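Local coordinates for 4-diphosphocytidyl-2C-methyl-D-erythritol synthase (Neisseria gonorrhoeae, PDB 1VGW), which probably catalyses the joining of CTP and 2-C-methyl-D-erythritol 4-phosphate into 4-diphosphocytidyl-2-C-methyl-D-erythritol, with release of diphosphate, in isoprenoid biosynthesis, at residues L3-A14 and L100-A112. Sequence-based numbering, arbitrary orientation.
Sequences LKRKNIALIPAA and LAAETDNILVHDA
Ile8 buries the most surface here, followed by Asn106, with Lys6 and Leu10 level behind them, at the pairing of strands 7-12 and 106-109, which run parallel with axes 32° apart. The backbone of Ile8 is gripped twice: its N donates to Asn106 O at 2.9 Å, and its O accepts from Leu108 N. Leu10 repeats the pattern between Leu108 O and His110 N, as expected of a parallel register. With CG1 beside its own backbone N (chi1 -54°), Ile8 carries CD1 to Ala101 CB at 3.9 Å, while Leu10 lies alongside Ile107, CD2 to CG2 at 4.0 Å. On the other face the amides of Asn7 and Asn106 point the same way, their planes 17° apart, joined by a weak bond from Asn106 ND2 to Asn7 OD1 (3.3 Å); Asn106 ND2 also bonds to Gly130 O, and Asn7 ND2 to Ala49 O. Before the strands, the Asp105 carboxylate holds two backbone N-H groups, one from each segment: OD1 takes Lys6 N at 2.7 Å from above the carboxylate plane, and OD2 takes Ala102 N at 2.7 Å, across the type I turn 102-105. Beyond the second strand, Asp111 touches Lys214, predicted to position MEP. Helices 36-45 on Ala9 and 84-98 on Leu10, covering opposite faces, are consistent with the Rossmann-like core of the GT-A clan.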
loop_
_atom_site.group_PDB
_atom_site.type_symbol
_atom_site.label_atom_id
_atom_site.label_comp_id
_atom_site.label_asym_id
_atom_site.label_seq_id
_atom_site.Cartn_x
_atom_site.Cartn_y
_atom_site.Cartn_z
ATOM N N LEU B 3 19.000 -21.082 29.480
ATOM C CA LEU B 3 18.403 -21.375 28.203
ATOM C C LEU B 3 17.169 -20.516 27.940
ATOM O O LEU B 3 16.111 -20.689 28.551
ATOM C CB LEU B 3 18.024 -22.866 28.067
ATOM C CG LEU B 3 18.285 -23.422 26.661
ATOM C CD1 LEU B 3 19.723 -24.006 26.633
ATOM C CD2 LEU B 3 17.291 -24.452 26.201
ATOM N N LYS B 4 17.286 -19.583 27.015
ATOM C CA LYS B 4 16.209 -18.707 26.584
ATOM C C LYS B 4 15.361 -19.357 25.472
ATOM O O LYS B 4 15.790 -20.304 24.828
ATOM C CB LYS B 4 16.825 -17.448 25.963
ATOM C CG LYS B 4 16.004 -16.200 26.096
ATOM C CD LYS B 4 16.935 -14.988 26.246
ATOM C CE LYS B 4 16.074 -13.707 26.108
ATOM N NZ LYS B 4 15.130 -13.644 27.270
ATOM N N ARG B 5 14.121 -18.934 25.358
ATOM C CA ARG B 5 13.239 -19.336 24.246
ATOM C C ARG B 5 13.893 -18.811 22.946
ATOM O O ARG B 5 14.420 -17.698 22.937
ATOM C CB ARG B 5 11.840 -18.713 24.461
ATOM C CG ARG B 5 10.836 -19.719 25.024
ATOM C CD ARG B 5 9.459 -19.184 25.371
ATOM N NE ARG B 5 9.502 -18.021 26.236
ATOM C CZ ARG B 5 9.333 -16.760 25.942
ATOM N NH1 ARG B 5 9.037 -16.423 24.688
ATOM N NH2 ARG B 5 9.443 -15.796 26.836
ATOM N N LYS B 6 13.951 -19.626 21.900
ATOM C CA LYS B 6 14.605 -19.259 20.662
ATOM C C LYS B 6 13.744 -18.555 19.621
ATOM O O LYS B 6 12.534 -18.783 19.504
ATOM C CB LYS B 6 15.185 -20.524 19.990
ATOM C CG LYS B 6 16.351 -21.142 20.747
ATOM C CD LYS B 6 16.586 -22.537 20.132
ATOM C CE LYS B 6 17.534 -23.377 20.980
ATOM N NZ LYS B 6 17.338 -24.845 20.644
ATOM N N ASN B 7 14.451 -17.800 18.767
ATOM C CA ASN B 7 13.816 -17.080 17.642
ATOM C C ASN B 7 14.361 -17.640 16.323
ATOM O O ASN B 7 15.568 -17.432 16.058
ATOM C CB ASN B 7 14.157 -15.601 17.756
ATOM C CG ASN B 7 13.321 -14.947 18.842
ATOM O OD1 ASN B 7 12.098 -15.134 18.837
ATOM N ND2 ASN B 7 13.971 -14.198 19.705
ATOM N N ILE B 8 13.539 -18.368 15.585
ATOM C CA ILE B 8 13.960 -18.989 14.336
ATOM C C ILE B 8 13.262 -18.465 13.083
ATOM O O ILE B 8 12.032 -18.603 12.920
ATOM C CB ILE B 8 13.736 -20.517 14.413
ATOM C CG1 ILE B 8 14.433 -21.113 15.661
ATOM C CG2 ILE B 8 14.212 -21.249 13.179
ATOM C CD1 ILE B 8 13.874 -22.477 16.008
ATOM N N ALA B 9 14.005 -17.920 12.124
ATOM C CA ALA B 9 13.397 -17.418 10.867
ATOM C C ALA B 9 13.143 -18.531 9.873
ATOM O O ALA B 9 14.016 -19.425 9.693
ATOM C CB ALA B 9 14.271 -16.366 10.200
ATOM N N LEU B 10 11.944 -18.561 9.290
ATOM C CA LEU B 10 11.665 -19.620 8.270
ATOM C C LEU B 10 11.189 -18.902 6.986
ATOM O O LEU B 10 10.276 -18.065 6.980
ATOM C CB LEU B 10 10.672 -20.634 8.766
ATOM C CG LEU B 10 10.099 -21.704 7.894
ATOM C CD1 LEU B 10 11.155 -22.736 7.492
ATOM C CD2 LEU B 10 8.933 -22.482 8.551
ATOM N N ILE B 11 11.867 -19.187 5.887
ATOM C CA ILE B 11 11.618 -18.500 4.593
ATOM C C ILE B 11 11.272 -19.500 3.506
ATOM O O ILE B 11 12.105 -20.302 3.084
ATOM C CB ILE B 11 12.929 -17.741 4.198
ATOM C CG1 ILE B 11 13.171 -16.577 5.180
ATOM C CG2 ILE B 11 12.842 -17.202 2.763
ATOM C CD1 ILE B 11 14.493 -15.901 5.030
ATOM N N PRO B 12 9.990 -19.630 3.193
ATOM C CA PRO B 12 9.527 -20.549 2.160
ATOM C C PRO B 12 9.852 -19.958 0.778
ATOM O O PRO B 12 9.299 -18.907 0.448
ATOM C CB PRO B 12 8.033 -20.595 2.398
ATOM C CG PRO B 12 7.679 -19.279 2.997
ATOM C CD PRO B 12 8.922 -18.689 3.581
ATOM N N ALA B 13 10.797 -20.554 0.072
ATOM C CA ALA B 13 11.194 -20.018 -1.227
ATOM C C ALA B 13 11.141 -21.028 -2.351
ATOM O O ALA B 13 11.900 -20.853 -3.312
ATOM C CB ALA B 13 12.634 -19.446 -1.109
ATOM N N ALA B 14 10.323 -22.070 -2.300
ATOM C CA ALA B 14 10.240 -23.075 -3.343
ATOM C C ALA B 14 9.371 -22.599 -4.529
ATOM O O ALA B 14 8.822 -23.464 -5.231
ATOM C CB ALA B 14 9.670 -24.383 -2.793
ATOM N N LEU B 100 15.642 -29.071 16.335
ATOM C CA LEU B 100 16.190 -27.698 16.280
ATOM C C LEU B 100 15.266 -26.719 16.978
ATOM O O LEU B 100 15.643 -25.658 17.490
ATOM C CB LEU B 100 16.474 -27.358 14.834
ATOM C CG LEU B 100 17.704 -27.988 14.184
ATOM C CD1 LEU B 100 17.704 -27.721 12.677
ATOM C CD2 LEU B 100 18.988 -27.448 14.795
ATOM N N ALA B 101 13.942 -26.983 16.964
ATOM C CA ALA B 101 13.004 -26.143 17.656
ATOM C C ALA B 101 12.280 -26.908 18.785
ATOM O O ALA B 101 11.894 -28.045 18.528
ATOM C CB ALA B 101 11.830 -25.719 16.722
ATOM N N ALA B 102 12.044 -26.247 19.904
ATOM C CA ALA B 102 11.170 -26.893 20.931
ATOM C C ALA B 102 9.736 -26.404 20.688
ATOM O O ALA B 102 9.530 -25.280 20.134
ATOM C CB ALA B 102 11.599 -26.448 22.323
ATOM N N GLU B 103 8.754 -27.100 21.286
ATOM C CA GLU B 103 7.357 -26.683 21.148
ATOM C C GLU B 103 7.162 -25.207 21.439
ATOM O O GLU B 103 6.274 -24.574 20.835
ATOM C CB GLU B 103 6.440 -27.476 22.096
ATOM C CG GLU B 103 6.090 -28.885 21.683
ATOM C CD GLU B 103 4.730 -29.029 21.058
ATOM O OE1 GLU B 103 4.524 -29.901 20.165
ATOM O OE2 GLU B 103 3.798 -28.271 21.378
ATOM N N THR B 104 7.871 -24.628 22.402
ATOM C CA THR B 104 7.687 -23.240 22.778
ATOM C C THR B 104 8.570 -22.215 22.132
ATOM O O THR B 104 8.471 -21.011 22.507
ATOM C CB THR B 104 7.815 -23.101 24.348
ATOM O OG1 THR B 104 8.985 -23.853 24.734
ATOM C CG2 THR B 104 6.612 -23.711 25.028
ATOM N N ASP B 105 9.517 -22.558 21.275
ATOM C CA ASP B 105 10.337 -21.559 20.573
ATOM C C ASP B 105 9.494 -20.842 19.494
ATOM O O ASP B 105 8.525 -21.420 18.987
ATOM C CB ASP B 105 11.478 -22.285 19.831
ATOM C CG ASP B 105 12.585 -22.766 20.770
ATOM O OD1 ASP B 105 12.916 -22.085 21.743
ATOM O OD2 ASP B 105 13.135 -23.863 20.522
ATOM N N ASN B 106 9.844 -19.652 19.094
ATOM C CA ASN B 106 9.159 -18.878 18.080
ATOM C C ASN B 106 9.640 -19.137 16.641
ATOM O O ASN B 106 10.856 -19.207 16.367
ATOM C CB ASN B 106 9.342 -17.378 18.416
ATOM C CG ASN B 106 8.743 -16.964 19.720
ATOM O OD1 ASN B 106 7.611 -17.319 20.065
ATOM N ND2 ASN B 106 9.451 -16.159 20.533
ATOM N N ILE B 107 8.706 -19.271 15.702
ATOM C CA ILE B 107 9.051 -19.456 14.250
ATOM C C ILE B 107 8.605 -18.192 13.492
ATOM O O ILE B 107 7.393 -17.852 13.637
ATOM C CB ILE B 107 8.262 -20.609 13.669
ATOM C CG1 ILE B 107 8.418 -21.921 14.433
ATOM C CG2 ILE B 107 8.509 -20.816 12.169
ATOM C CD1 ILE B 107 9.815 -22.498 14.476
ATOM N N LEU B 108 9.499 -17.391 12.941
ATOM C CA LEU B 108 9.095 -16.169 12.203
ATOM C C LEU B 108 9.004 -16.462 10.689
ATOM O O LEU B 108 10.066 -16.673 10.073
ATOM C CB LEU B 108 10.086 -15.045 12.436
ATOM C CG LEU B 108 10.084 -14.322 13.768
ATOM C CD1 LEU B 108 10.745 -15.195 14.886
ATOM C CD2 LEU B 108 10.867 -13.027 13.689
ATOM N N VAL B 109 7.829 -16.623 10.121
ATOM C CA VAL B 109 7.611 -16.971 8.712
ATOM C C VAL B 109 7.652 -15.730 7.811
ATOM O O VAL B 109 6.836 -14.837 7.907
ATOM C CB VAL B 109 6.342 -17.783 8.477
ATOM C CG1 VAL B 109 6.284 -18.482 7.099
ATOM C CG2 VAL B 109 6.166 -18.927 9.511
ATOM N N HIS B 110 8.693 -15.617 6.971
ATOM C CA HIS B 110 8.868 -14.416 6.145
ATOM C C HIS B 110 8.904 -14.681 4.637
ATOM O O HIS B 110 9.539 -15.642 4.235
ATOM C CB HIS B 110 10.191 -13.730 6.497
ATOM C CG HIS B 110 10.343 -12.351 5.950
ATOM N ND1 HIS B 110 9.544 -11.302 6.333
ATOM C CD2 HIS B 110 11.216 -11.840 5.045
ATOM C CE1 HIS B 110 9.914 -10.186 5.677
ATOM N NE2 HIS B 110 10.933 -10.508 4.904
ATOM N N ASP B 111 8.251 -13.821 3.865
ATOM C CA ASP B 111 8.266 -13.963 2.368
ATOM C C ASP B 111 9.680 -13.756 1.785
ATOM O O ASP B 111 10.353 -12.794 2.154
ATOM C CB ASP B 111 7.400 -12.853 1.795
ATOM C CG ASP B 111 5.913 -13.033 1.935
ATOM O OD1 ASP B 111 5.235 -12.004 2.168
ATOM O OD2 ASP B 111 5.403 -14.151 1.831
ATOM N N ALA B 112 10.152 -14.604 0.912
ATOM C CA ALA B 112 11.423 -14.484 0.211
ATOM C C ALA B 112 11.574 -13.199 -0.603
ATOM O O ALA B 112 12.685 -12.715 -0.859
ATOM C CB ALA B 112 11.546 -15.647 -0.811
HETATM O O HOH W 1 7.677 -18.209 22.785
HETATM O O HOH W 2 8.296 -16.728 0.404
#